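Local coordinates for 3-dehydroquinate dehydratase (Clostridium difficile, PDB 4H3D), which catalyses the cis-dehydration of 3-dehydroquinate to 3-dehydroshikimate through an imine with an active-site lysine, the third step of the chorismate pathway, at residues 29-34 and 66-71; 147-152 and 207-212; 86-89 and 94-97; 9-14 and 113-118. One frame throughout, in Å; residues are numbered along the deposited sequence. Where two conformers were deposited one is given.

Interaction 1. Residues 29-34 and 66-71; sequences KNKKDI and KEVLYE
Lys31 and Ile34 of helix 31-41 pack on Val68 and Glu71 of helix 62-76, two of the outer helices of the TIM barrel. The CA atoms of Lys31 and Val68 mark the nearest backbone approach, at 5.9 Å. Val68 sits in the middle and divides its two methyl groups between two partners. Val68 CG1 lies 3.7 Å from Ile34 CG2, and the two side chains meet at about a right angle. Val68 CG2 lies against the aliphatic part of Lys31, with Lys31 CG the closest atom at 3.8 Å. Ile34 and Val68 also both reach Trp51 on strand 48-52, a residue of the 3-dehydroquinate site. The contact therefore joins the two helices to each other and to the barrel wall.

One charged pair spans the outer side. Lys31 leaves its helix with CG anti to the backbone N (chi1 -171°) and runs alongside Val68. It then bends at its last two torsions, which brings the ammonium group to Glu71. Glu71 reaches out with an extended chain and crosses the lysine nearly at a right angle. Two other lysines bond outside the contact, Lys29 NZ to Phe55 O and Lys66 NZ to Glu107.

At the start of helix 31-41, Asn30 is the N-cap. Its OD1 accepts from Asp33 N at 2.9 Å, which satisfies a backbone N-H of the first helical turn. Ile34 N is satisfied in turn by Asn30 O at 3.1 Å. The salt bridge itself is short: Lys31 NZ meets Glu71 OE2 at 2.7 Å, coming from above the carboxylate plane, 37° out of it.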
loop_
_atom_site.group_PDB
_atom_site.type_symbol
_atom_site.label_atom_id
_atom_site.label_comp_id
_atom_site.label_asym_id
_atom_site.label_seq_id
_atom_site.Cartn_x
_atom_site.Cartn_y
_atom_site.Cartn_z
ATOM N N LYS B 29 -4.261 31.220 -2.870
ATOM C CA LYS B 29 -4.148 32.338 -1.959
ATOM C C LYS B 29 -5.145 33.454 -2.297
ATOM O O LYS B 29 -5.459 34.287 -1.445
ATOM C CB LYS B 29 -2.720 32.881 -2.029
ATOM C CG LYS B 29 -2.071 33.070 -0.675
ATOM C CD LYS B 29 -1.723 31.704 -0.054
ATOM C CE LYS B 29 -1.147 31.844 1.354
ATOM N NZ LYS B 29 -2.090 32.550 2.286
ATOM N N ASN B 30 -5.625 33.466 -3.548
ATOM C CA ASN B 30 -6.565 34.486 -4.028
ATOM C C ASN B 30 -7.636 33.881 -4.944
ATOM O O ASN B 30 -7.529 32.731 -5.363
ATOM C CB ASN B 30 -5.800 35.607 -4.741
ATOM C CG ASN B 30 -4.919 35.092 -5.872
ATOM O OD1 ASN B 30 -5.364 34.337 -6.742
ATOM N ND2 ASN B 30 -3.665 35.521 -5.877
ATOM N N LYS B 31 -8.670 34.653 -5.243
ATOM C CA LYS B 31 -9.798 34.162 -6.066
ATOM C C LYS B 31 -9.382 33.583 -7.427
ATOM O O LYS B 31 -9.872 32.527 -7.835
ATOM C CB LYS B 31 -10.834 35.275 -6.284
ATOM C CG LYS B 31 -12.124 34.785 -6.941
ATOM C CD LYS B 31 -13.282 35.776 -6.748
ATOM C CE LYS B 31 -13.186 36.965 -7.651
ATOM N NZ LYS B 31 -13.492 36.596 -9.050
ATOM N N LYS B 32 -8.496 34.283 -8.116
ATOM C CA LYS B 32 -8.023 33.854 -9.425
ATOM C C LYS B 32 -7.373 32.462 -9.364
ATOM O O LYS B 32 -7.691 31.583 -10.166
ATOM C CB LYS B 32 -7.022 34.875 -9.970
ATOM C CG LYS B 32 -6.375 34.489 -11.283
ATOM C CD LYS B 32 -5.321 35.508 -11.720
ATOM C CE LYS B 32 -4.608 35.046 -12.989
ATOM N NZ LYS B 32 -3.559 36.012 -13.440
ATOM N N ASP B 33 -6.474 32.275 -8.404
ATOM C CA ASP B 33 -5.738 31.019 -8.264
ATOM C C ASP B 33 -6.657 29.853 -7.860
ATOM O O ASP B 33 -6.516 28.742 -8.368
ATOM C CB ASP B 33 -4.580 31.188 -7.265
ATOM C CG ASP B 33 -3.473 32.141 -7.785
ATOM O OD1 ASP B 33 -3.591 32.643 -8.920
ATOM O OD2 ASP B 33 -2.495 32.385 -7.048
ATOM N N ILE B 34 -7.598 30.127 -6.959
ATOM C CA ILE B 34 -8.585 29.135 -6.503
ATOM C C ILE B 34 -9.415 28.615 -7.684
ATOM O O ILE B 34 -9.580 27.401 -7.863
ATOM C CB ILE B 34 -9.489 29.756 -5.411
ATOM C CG1 ILE B 34 -8.671 29.944 -4.127
ATOM C CG2 ILE B 34 -10.714 28.885 -5.119
ATOM C CD1 ILE B 34 -9.339 30.790 -3.085
ATOM N N LYS B 66 -17.477 34.329 0.658
ATOM C CA LYS B 66 -18.707 33.924 -0.050
ATOM C C LYS B 66 -18.598 34.128 -1.566
ATOM O O LYS B 66 -19.054 33.282 -2.334
ATOM C CB LYS B 66 -19.934 34.648 0.494
ATOM C CG LYS B 66 -20.397 34.152 1.886
ATOM C CD LYS B 66 -21.678 34.884 2.309
ATOM C CE LYS B 66 -22.104 34.513 3.705
ATOM N NZ LYS B 66 -23.298 35.282 4.139
ATOM N N GLU B 67 -17.995 35.241 -1.977
ATOM C CA GLU B 67 -17.807 35.548 -3.398
ATOM C C GLU B 67 -17.056 34.423 -4.110
ATOM O O GLU B 67 -17.456 33.985 -5.192
ATOM C CB GLU B 67 -17.044 36.877 -3.577
ATOM C CG GLU B 67 -17.797 38.119 -3.130
ATOM C CD GLU B 67 -16.992 39.406 -3.334
ATOM O OE1 GLU B 67 -16.068 39.413 -4.173
ATOM O OE2 GLU B 67 -17.301 40.412 -2.677
ATOM N N VAL B 68 -15.970 33.952 -3.499
ATOM C CA VAL B 68 -15.177 32.860 -4.075
ATOM C C VAL B 68 -16.010 31.583 -4.115
ATOM O O VAL B 68 -16.054 30.878 -5.127
ATOM C CB VAL B 68 -13.874 32.615 -3.286
ATOM C CG1 VAL B 68 -13.144 31.392 -3.830
ATOM C CG2 VAL B 68 -12.993 33.837 -3.349
ATOM N N LEU B 69 -16.704 31.312 -3.027
ATOM C CA LEU B 69 -17.544 30.123 -2.936
ATOM C C LEU B 69 -18.583 30.072 -4.071
ATOM O O LEU B 69 -18.792 29.000 -4.661
ATOM C CB LEU B 69 -18.237 30.090 -1.593
ATOM C CG LEU B 69 -19.054 28.857 -1.261
ATOM C CD1 LEU B 69 -18.183 27.607 -1.360
ATOM C CD2 LEU B 69 -19.676 29.014 0.136
ATOM N N TYR B 70 -19.215 31.225 -4.366
ATOM C CA TYR B 70 -20.208 31.328 -5.462
ATOM C C TYR B 70 -19.602 30.896 -6.768
ATOM O O TYR B 70 -20.169 30.075 -7.484
ATOM C CB TYR B 70 -20.691 32.773 -5.746
ATOM C CG TYR B 70 -21.199 33.630 -4.624
ATOM C CD1 TYR B 70 -21.738 33.085 -3.460
ATOM C CD2 TYR B 70 -21.253 35.039 -4.799
ATOM C CE1 TYR B 70 -22.233 33.925 -2.448
ATOM C CE2 TYR B 70 -21.748 35.867 -3.825
ATOM C CZ TYR B 70 -22.239 35.322 -2.649
ATOM O OH TYR B 70 -22.729 36.171 -1.692
ATOM N N GLU B 71 -18.472 31.510 -7.108
ATOM C CA GLU B 71 -17.791 31.205 -8.353
ATOM C C GLU B 71 -17.318 29.766 -8.411
ATOM O O GLU B 71 -17.533 29.079 -9.392
ATOM C CB GLU B 71 -16.612 32.138 -8.576
ATOM C CG GLU B 71 -17.023 33.548 -8.865
ATOM C CD GLU B 71 -15.924 34.362 -9.521
ATOM O OE1 GLU B 71 -15.055 33.752 -10.197
ATOM O OE2 GLU B 71 -15.947 35.606 -9.384
#

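Interaction 2. Residues 147-152 and 207-212; sequences HDFNKT and MSMSGM. With SHL (5-hydroxy-6-methyl-4-oxo-4H-pyran-2-carboxylic acid), chain I; ACT (acetate ion), chain J.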
loop_
_atom_site.group_PDB
_atom_site.type_symbol
_atom_site.label_atom_id
_atom_site.label_comp_id
_atom_site.label_asym_id
_atom_site.label_seq_id
_atom_site.Cartn_x
_atom_site.Cartn_y
_atom_site.Cartn_z
ATOM N N HIS B 147 -5.324 16.130 14.703
ATOM C CA HIS B 147 -3.995 15.893 14.151
ATOM C C HIS B 147 -2.913 15.833 15.217
ATOM O O HIS B 147 -3.002 16.505 16.253
ATOM C CB HIS B 147 -3.626 17.032 13.220
ATOM C CG HIS B 147 -4.638 17.281 12.157
ATOM N ND1 HIS B 147 -5.809 17.964 12.397
ATOM C CD2 HIS B 147 -4.653 16.955 10.843
ATOM C CE1 HIS B 147 -6.512 18.031 11.281
ATOM N NE2 HIS B 147 -5.830 17.428 10.322
ATOM N N ASP B 148 -1.913 14.995 14.978
ATOM C CA ASP B 148 -0.742 14.991 15.802
ATOM C C ASP B 148 0.404 14.964 14.820
ATOM O O ASP B 148 0.566 13.991 14.054
ATOM C CB ASP B 148 -0.709 13.815 16.764
ATOM C CG ASP B 148 0.391 13.951 17.814
ATOM O OD1 ASP B 148 1.499 14.464 17.493
ATOM O OD2 ASP B 148 0.142 13.543 18.970
ATOM N N PHE B 149 1.174 16.047 14.798
ATOM C CA PHE B 149 2.321 16.150 13.884
ATOM C C PHE B 149 3.645 15.641 14.436
ATOM O O PHE B 149 4.646 15.666 13.732
ATOM C CB PHE B 149 2.485 17.590 13.408
ATOM C CG PHE B 149 1.447 17.995 12.467
ATOM C CD1 PHE B 149 0.260 18.521 12.924
ATOM C CD2 PHE B 149 1.629 17.806 11.102
ATOM C CE1 PHE B 149 -0.737 18.882 12.027
ATOM C CE2 PHE B 149 0.639 18.152 10.203
ATOM C CZ PHE B 149 -0.546 18.688 10.663
ATOM N N ASN B 150 3.646 15.155 15.670
ATOM C CA ASN B 150 4.896 14.707 16.310
ATOM C C ASN B 150 4.955 13.234 16.688
ATOM O O ASN B 150 6.032 12.686 16.863
ATOM C CB ASN B 150 5.120 15.527 17.570
ATOM C CG ASN B 150 5.176 17.012 17.289
ATOM O OD1 ASN B 150 4.440 17.789 17.888
ATOM N ND2 ASN B 150 6.022 17.407 16.345
ATOM N N LYS B 151 3.808 12.594 16.848
ATOM C CA LYS B 151 3.802 11.192 17.247
ATOM C C LYS B 151 2.531 10.473 16.814
ATOM O O LYS B 151 1.590 11.096 16.325
ATOM C CB LYS B 151 3.927 11.084 18.773
ATOM C CG LYS B 151 2.682 11.515 19.547
ATOM C CD LYS B 151 2.853 11.278 21.033
ATOM C CE LYS B 151 1.534 11.397 21.777
ATOM N NZ LYS B 151 0.850 12.657 21.530
ATOM N N THR B 152 2.541 9.159 16.992
ATOM C CA THR B 152 1.382 8.322 16.749
ATOM C C THR B 152 0.888 7.841 18.119
ATOM O O THR B 152 1.547 7.042 18.777
ATOM C CB THR B 152 1.714 7.123 15.854
ATOM O OG1 THR B 152 2.162 7.599 14.573
ATOM C CG2 THR B 152 0.460 6.222 15.669
ATOM N N MET B 207 -5.231 8.565 8.556
ATOM C CA MET B 207 -3.988 8.564 7.797
ATOM C C MET B 207 -2.778 8.694 8.694
ATOM O O MET B 207 -2.849 9.234 9.803
ATOM C CB MET B 207 -3.947 9.683 6.756
ATOM C CG MET B 207 -3.721 11.052 7.325
ATOM S SD MET B 207 -3.721 12.317 6.043
ATOM C CE MET B 207 -5.384 12.141 5.390
ATOM N N SER B 208 -1.678 8.155 8.190
ATOM C CA SER B 208 -0.379 8.225 8.802
ATOM C C SER B 208 0.362 9.089 7.798
ATOM O O SER B 208 0.438 8.757 6.615
ATOM C CB SER B 208 0.271 6.834 8.899
ATOM O OG SER B 208 1.520 6.927 9.533
ATOM N N MET B 209 0.878 10.208 8.261
ATOM C CA MET B 209 1.536 11.177 7.406
ATOM C C MET B 209 3.003 10.801 7.107
ATOM O O MET B 209 3.489 9.779 7.581
ATOM C CB MET B 209 1.444 12.563 8.062
ATOM C CG MET B 209 -0.005 13.059 8.244
ATOM S SD MET B 209 -0.121 14.716 8.991
ATOM C CE MET B 209 0.462 14.387 10.643
ATOM N N SER B 210 3.665 11.630 6.278
ATOM C CA SER B 210 5.058 11.449 5.826
ATOM C C SER B 210 5.182 10.308 4.792
ATOM O O SER B 210 4.232 9.554 4.576
ATOM C CB SER B 210 6.021 11.195 6.985
ATOM O OG SER B 210 6.007 9.838 7.394
ATOM N N GLY B 211 6.374 10.181 4.193
ATOM C CA GLY B 211 6.662 9.134 3.176
ATOM C C GLY B 211 6.422 7.747 3.719
ATOM O O GLY B 211 5.863 6.887 3.055
ATOM N N MET B 212 6.832 7.549 4.958
ATOM C CA MET B 212 6.675 6.289 5.658
ATOM C C MET B 212 5.199 5.871 5.801
ATOM O O MET B 212 4.887 4.681 5.805
ATOM C CB MET B 212 7.324 6.448 7.050
ATOM C CG MET B 212 7.393 5.232 7.916
ATOM S SD MET B 212 8.353 5.562 9.438
ATOM C CE MET B 212 9.979 5.815 8.751
HETATM O OAD SHL I . -3.376 14.557 3.016
HETATM C CAH SHL I . -2.819 15.009 4.049
HETATM O OAA SHL I . -1.567 15.033 4.152
HETATM C CAK SHL I . -3.656 15.509 5.122
HETATM O OAG SHL I . -5.080 15.451 4.954
HETATM C CAF SHL I . -5.904 16.106 5.892
HETATM C CAL SHL I . -7.237 16.164 5.655
HETATM C CAJ SHL I . -5.295 16.728 6.924
HETATM O OAC SHL I . -6.035 17.381 7.818
HETATM C CAI SHL I . -3.938 16.699 7.078
HETATM C CAE SHL I . -3.129 16.096 6.198
HETATM O OAB SHL I . -3.380 17.285 8.126
HETATM C C ACT J . 1.626 18.843 17.276
HETATM O O ACT J . 0.812 18.223 16.530
HETATM O OXT ACT J . 2.064 18.203 18.258
HETATM C CH3 ACT J . 2.067 20.253 17.012
HETATM O O HOH W 1 1.352 6.504 12.211
#
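Met209 reaches toward Phe149 and meets it through its end methyl and sulfur. This is the tight part of the contact. Met209 CE stands over one face of the Phe149 ring, 4.1 Å from the centroid of that ring and 29° off its normal, a CH-pi contact. The sulfur is set obliquely to the same ring, so the pair is also a Met-aromatic contact. The methionine chain turns at its last torsion (chi3 -68°), which lays CE over the ring. Met209 CE also lies 3.4 Å from Asp148 O.

The other end is looser and is bridged by water. One water joins Thr152 OG1 and Ser208 OG, at 2.7 Å from each. The outer loop has bonds of its own. Asp148 OD1 accepts from Asn150 N in an Asx turn and from Lys151 N in the wider Asx motif, while OD2 makes a salt bridge to Lys151 NZ. An acetate, probably from the crystallisation liquor, accepts a nearly straight hydrogen bond from Phe149 N to its atom O, at 2.8 Å. That oxygen lies at the edge of the Phe149 ring, near its plane.

Toward the barrel axis, both segments touch the bound pyranone acid. His147 NE2 shares a 2.5 Å hydrogen bond with SHL OAC, and the oxygen lies near the imidazole plane. Met207, modelled in two conformers, also approaches the ligand. Glu90 bonds to ND1 of the same histidine and may help to orient it. Catalytic residues and ligand contacts at the C-terminal ends of parallel strands, here 141-148 and 205-208, are characteristic of the active site of a TIM barrel.

Interaction 3. Residues 86-89 and 94-97; sequences RSVV and KLIS. With SHL (5-hydroxy-6-methyl-4-oxo-4H-pyran-2-carboxylic acid), chain I.
The long loop between strand 81-84 and helix 98-110 folds back on itself here, at the catalytic end of the TIM barrel. Val88 and Leu95 make the direct contact. Val88 CG2 and Leu95 CD2 are 3.5 Å apart, tighter than usual for two carbons. Val88 CG2 also lies over the backbone of the second segment, 3.6 Å from Lys94 C. Leu95 CB points away from the first segment, but its CD2 branch turns back to reach the valine.

No direct hydrogen bond crosses between the segments. Two waters do this work. One donates to Arg86 O and accepts from Lys94 N. The other accepts from Val88 N and donates to Lys94 O at 2.8 Å. Ser97 caps the helix that follows, through Tyr100 N. Lys94 sends its ammonium group to Glu60, outside the contact.

Arg86 CB points away from segment 94-97, and the chain runs on into the pocket. It bends at chi2 and chi3, and Arg86 NH2 donates to SHL OAC at 3.2 Å with an angle of 141°. Asp118 and Glu120 form salt bridges with NH2 and NH1. The two carboxylates probably fix the orientation of the guanidinium. The surface side of the contact is thus a small apolar touch with water bridges. On the inner side Arg86, a residue of the 3-dehydroquinate site, offers the ligand oxygen a cationic donor.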
loop_
_atom_site.group_PDB
_atom_site.type_symbol
_atom_site.label_atom_id
_atom_site.label_comp_id
_atom_site.label_asym_id
_atom_site.label_seq_id
_atom_site.Cartn_x
_atom_site.Cartn_y
_atom_site.Cartn_z
ATOM N N ARG B 86 -8.306 25.117 8.424
ATOM C CA ARG B 86 -7.352 24.392 9.258
ATOM C C ARG B 86 -6.634 25.403 10.139
ATOM O O ARG B 86 -6.011 26.332 9.639
ATOM C CB ARG B 86 -6.355 23.641 8.353
ATOM C CG ARG B 86 -5.350 22.776 9.083
ATOM C CD ARG B 86 -5.999 21.666 9.953
ATOM N NE ARG B 86 -6.697 20.647 9.168
ATOM C CZ ARG B 86 -7.992 20.342 9.263
ATOM N NH1 ARG B 86 -8.779 20.951 10.153
ATOM N NH2 ARG B 86 -8.492 19.380 8.494
ATOM N N SER B 87 -6.750 25.251 11.453
ATOM C CA SER B 87 -6.143 26.214 12.361
ATOM C C SER B 87 -4.625 26.028 12.450
ATOM O O SER B 87 -4.077 24.954 12.140
ATOM C CB SER B 87 -6.785 26.129 13.761
ATOM O OG SER B 87 -6.253 25.039 14.490
ATOM N N VAL B 88 -3.955 27.092 12.864
ATOM C CA VAL B 88 -2.503 27.109 12.995
ATOM C C VAL B 88 -1.987 25.977 13.865
ATOM O O VAL B 88 -0.994 25.341 13.528
ATOM C CB VAL B 88 -2.012 28.465 13.554
ATOM C CG1 VAL B 88 -0.523 28.403 13.929
ATOM C CG2 VAL B 88 -2.285 29.591 12.542
ATOM N N VAL B 89 -2.680 25.688 14.962
ATOM C CA VAL B 89 -2.210 24.652 15.876
ATOM C C VAL B 89 -2.233 23.272 15.231
ATOM O O VAL B 89 -1.520 22.382 15.666
ATOM C CB VAL B 89 -3.011 24.628 17.205
ATOM C CG1 VAL B 89 -3.052 26.014 17.808
ATOM C CG2 VAL B 89 -4.410 24.094 16.991
ATOM N N LYS B 94 -3.265 30.606 8.938
ATOM C CA LYS B 94 -3.759 31.893 9.386
ATOM C C LYS B 94 -4.364 31.877 10.786
ATOM O O LYS B 94 -5.240 31.064 11.089
ATOM C CB LYS B 94 -4.829 32.325 8.375
ATOM C CG LYS B 94 -5.552 33.596 8.669
ATOM C CD LYS B 94 -4.665 34.821 8.538
ATOM C CE LYS B 94 -5.538 36.051 8.693
ATOM N NZ LYS B 94 -4.793 37.308 8.518
ATOM N N LEU B 95 -3.892 32.782 11.640
ATOM C CA LEU B 95 -4.458 32.930 12.976
ATOM C C LEU B 95 -5.786 33.687 12.889
ATOM O O LEU B 95 -5.860 34.743 12.252
ATOM C CB LEU B 95 -3.518 33.721 13.895
ATOM C CG LEU B 95 -2.175 33.098 14.286
ATOM C CD1 LEU B 95 -1.305 34.134 15.002
ATOM C CD2 LEU B 95 -2.383 31.849 15.164
ATOM N N ILE B 96 -6.831 33.126 13.499
ATOM C CA ILE B 96 -8.127 33.809 13.632
ATOM C C ILE B 96 -8.699 33.515 15.010
ATOM O O ILE B 96 -8.253 32.578 15.703
ATOM C CB ILE B 96 -9.174 33.405 12.550
ATOM C CG1 ILE B 96 -9.533 31.924 12.675
ATOM C CG2 ILE B 96 -8.671 33.782 11.165
ATOM C CD1 ILE B 96 -10.665 31.462 11.727
ATOM N N SER B 97 -9.700 34.285 15.411
ATOM C CA SER B 97 -10.289 34.085 16.702
ATOM C C SER B 97 -11.216 32.885 16.712
ATOM O O SER B 97 -11.659 32.390 15.668
ATOM C CB SER B 97 -11.070 35.330 17.158
ATOM O OG SER B 97 -12.276 35.483 16.421
HETATM O OAD SHL I . -3.376 14.557 3.016
HETATM C CAH SHL I . -2.819 15.009 4.049
HETATM O OAA SHL I . -1.567 15.033 4.152
HETATM C CAK SHL I . -3.656 15.509 5.122
HETATM O OAG SHL I . -5.080 15.451 4.954
HETATM C CAF SHL I . -5.904 16.106 5.892
HETATM C CAL SHL I . -7.237 16.164 5.655
HETATM C CAJ SHL I . -5.295 16.728 6.924
HETATM O OAC SHL I . -6.035 17.381 7.818
HETATM C CAI SHL I . -3.938 16.699 7.078
HETATM C CAE SHL I . -3.129 16.096 6.198
HETATM O OAB SHL I . -3.380 17.285 8.126
HETATM O O HOH W 2 -4.896 28.549 9.963
HETATM O O HOH W 3 -5.837 29.455 13.269
#

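Interaction 4. Residues 9-14 and 113-118; sequences QVKNIT and LVDLID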
loop_
_atom_site.group_PDB
_atom_site.type_symbol
_atom_site.label_atom_id
_atom_site.label_comp_id
_atom_site.label_asym_id
_atom_site.label_seq_id
_atom_site.Cartn_x
_atom_site.Cartn_y
_atom_site.Cartn_z
ATOM N N GLN B 9 -24.005 10.259 2.497
ATOM C CA GLN B 9 -24.245 10.699 1.125
ATOM C C GLN B 9 -23.986 12.197 1.014
ATOM O O GLN B 9 -24.499 12.982 1.812
ATOM C CB GLN B 9 -25.688 10.399 0.720
ATOM C CG GLN B 9 -26.020 10.639 -0.773
ATOM C CD GLN B 9 -25.453 9.569 -1.717
ATOM O OE1 GLN B 9 -25.330 9.797 -2.927
ATOM N NE2 GLN B 9 -25.113 8.399 -1.168
ATOM N N VAL B 10 -23.157 12.579 0.049
ATOM C CA VAL B 10 -22.881 13.987 -0.249
ATOM C C VAL B 10 -23.058 14.107 -1.763
ATOM O O VAL B 10 -22.462 13.337 -2.529
ATOM C CB VAL B 10 -21.476 14.453 0.240
ATOM C CG1 VAL B 10 -21.440 14.503 1.754
ATOM C CG2 VAL B 10 -20.359 13.558 -0.302
ATOM N N LYS B 11 -23.912 15.037 -2.199
ATOM C CA LYS B 11 -24.265 15.111 -3.616
ATOM C C LYS B 11 -24.613 13.669 -4.017
ATOM O O LYS B 11 -25.353 13.007 -3.280
ATOM C CB LYS B 11 -23.161 15.784 -4.456
ATOM C CG LYS B 11 -23.494 17.175 -4.952
ATOM C CD LYS B 11 -23.837 18.141 -3.884
ATOM C CE LYS B 11 -24.245 19.476 -4.486
ATOM N NZ LYS B 11 -24.721 20.434 -3.449
ATOM N N ASN B 12 -24.053 13.186 -5.119
ATOM C CA ASN B 12 -24.335 11.858 -5.614
ATOM C C ASN B 12 -23.200 10.858 -5.306
ATOM O O ASN B 12 -23.033 9.870 -6.015
ATOM C CB ASN B 12 -24.574 11.955 -7.123
ATOM C CG ASN B 12 -25.531 13.097 -7.490
ATOM O OD1 ASN B 12 -26.645 13.193 -6.963
ATOM N ND2 ASN B 12 -25.091 13.969 -8.395
ATOM N N ILE B 13 -22.438 11.124 -4.238
ATOM C CA ILE B 13 -21.304 10.265 -3.818
ATOM C C ILE B 13 -21.689 9.611 -2.475
ATOM O O ILE B 13 -22.196 10.289 -1.589
ATOM C CB ILE B 13 -19.989 11.092 -3.623
ATOM C CG1 ILE B 13 -19.428 11.561 -4.969
ATOM C CG2 ILE B 13 -18.933 10.283 -2.923
ATOM C CD1 ILE B 13 -19.087 10.418 -5.958
ATOM N N THR B 14 -21.468 8.302 -2.341
ATOM C CA THR B 14 -21.804 7.562 -1.105
ATOM C C THR B 14 -20.527 7.186 -0.364
ATOM O O THR B 14 -19.869 6.219 -0.721
ATOM C CB THR B 14 -22.583 6.255 -1.412
ATOM O OG1 THR B 14 -23.753 6.555 -2.178
ATOM C CG2 THR B 14 -22.989 5.557 -0.129
ATOM N N LEU B 113 -24.098 26.092 -0.118
ATOM C CA LEU B 113 -23.119 25.821 -1.181
ATOM C C LEU B 113 -22.060 24.766 -0.828
ATOM O O LEU B 113 -21.355 24.296 -1.724
ATOM C CB LEU B 113 -22.419 27.122 -1.603
ATOM C CG LEU B 113 -23.339 28.239 -2.106
ATOM C CD1 LEU B 113 -22.523 29.447 -2.565
ATOM C CD2 LEU B 113 -24.229 27.738 -3.242
ATOM N N VAL B 114 -21.926 24.408 0.456
ATOM C CA VAL B 114 -20.951 23.367 0.868
ATOM C C VAL B 114 -21.665 22.105 1.327
ATOM O O VAL B 114 -22.714 22.165 1.974
ATOM C CB VAL B 114 -19.962 23.863 1.972
ATOM C CG1 VAL B 114 -19.148 25.065 1.457
ATOM C CG2 VAL B 114 -20.677 24.218 3.254
ATOM N N ASP B 115 -21.085 20.963 0.997
ATOM C CA ASP B 115 -21.674 19.665 1.301
ATOM C C ASP B 115 -21.166 19.089 2.614
ATOM O O ASP B 115 -21.888 18.326 3.280
ATOM C CB ASP B 115 -21.388 18.726 0.146
ATOM C CG ASP B 115 -21.962 19.238 -1.133
ATOM O OD1 ASP B 115 -23.204 19.295 -1.227
ATOM O OD2 ASP B 115 -21.189 19.608 -2.036
ATOM N N LEU B 116 -19.918 19.434 2.953
ATOM C CA LEU B 116 -19.279 19.041 4.212
ATOM C C LEU B 116 -18.422 20.176 4.740
ATOM O O LEU B 116 -17.961 21.027 3.980
ATOM C CB LEU B 116 -18.323 17.841 4.043
ATOM C CG LEU B 116 -18.731 16.646 3.194
ATOM C CD1 LEU B 116 -18.300 16.852 1.736
ATOM C CD2 LEU B 116 -18.096 15.385 3.729
ATOM N N ILE B 117 -18.205 20.172 6.048
ATOM C CA ILE B 117 -17.273 21.086 6.684
ATOM C C ILE B 117 -16.399 20.274 7.615
ATOM O O ILE B 117 -16.833 19.240 8.116
ATOM C CB ILE B 117 -17.955 22.231 7.508
ATOM C CG1 ILE B 117 -18.914 21.662 8.569
ATOM C CG2 ILE B 117 -18.668 23.168 6.590
ATOM C CD1 ILE B 117 -19.434 22.736 9.590
ATOM N N ASP B 118 -15.177 20.746 7.838
ATOM C CA ASP B 118 -14.241 20.077 8.749
ATOM C C ASP B 118 -14.083 20.949 9.988
ATOM O O ASP B 118 -13.672 22.111 9.887
ATOM C CB ASP B 118 -12.893 19.814 8.038
ATOM C CG ASP B 118 -11.798 19.246 8.974
ATOM O OD1 ASP B 118 -11.598 19.804 10.069
ATOM O OD2 ASP B 118 -11.082 18.292 8.569
HETATM O O HOH W 4 -24.816 17.409 0.144
#
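Residues Val10 to Ile13 form a type II' beta turn that joins strands 8-10 and 13-15, and Val10 comes nearest to Asp115, with 6.0 Å between their CA atoms. Val10 N and Ile13 O pair at 3.0 Å, and the return bond from Ile13 N to Val10 O closes the turn. This N-terminal hairpin packs beside the start of strand 116-120, at the N-terminal end of the TIM barrel, the end away from the active site.

Val10 meets Leu116 through one methyl. Val10 CG1 lies 3.7 Å from Leu116 CG and also touches both end methyls of the leucine. The two side chains cross at about a right angle. Lys141 of the neighbouring strand 141-148 flanks this apolar patch.

Lys11 makes the polar half. Its chain bends at chi2 (57°) and then runs straight past the carboxylate of Asp115. Lys11 NZ donates to Asp115 OD1 at 2.9 Å, on the syn lone pair. A water also donates to Asp115 OD1 at 2.8 Å and accepts a weak bond from Lys11 N.

The other oxygen, OD2, is held by Arg73 of helix 62-76 in a salt bridge and by Leu81 N in a hydrogen bond. Asp115 is thus gripped through both oxygens. With two cations and a backbone N-H around it, the carboxylate is probably ionised. It ties the hairpin, helix 62-76 and strand 81-84 together at one point.

Overall arrangement
Interactions 2 and 3 meet at the ligand. His147 CE1 packs 3.4 Å from Arg86 NE, and both residues bond the same ligand oxygen, OAC. Interaction 4 reaches this site through Asp118, whose OD2 holds Arg86 NH2 at 2.8 Å. Strand 116-120 thus runs from the hairpin contact to the pocket, and the side chain of Leu116 is about 11 Å from the ligand. Interaction 1 lies on the outside of the barrel. It touches interaction 4, with Leu69 CG 3.8 Å from Leu113 CD1. The centres of interactions 1 and 2 are 30 Å apart, while those of 2 and 3 are 20 Å apart.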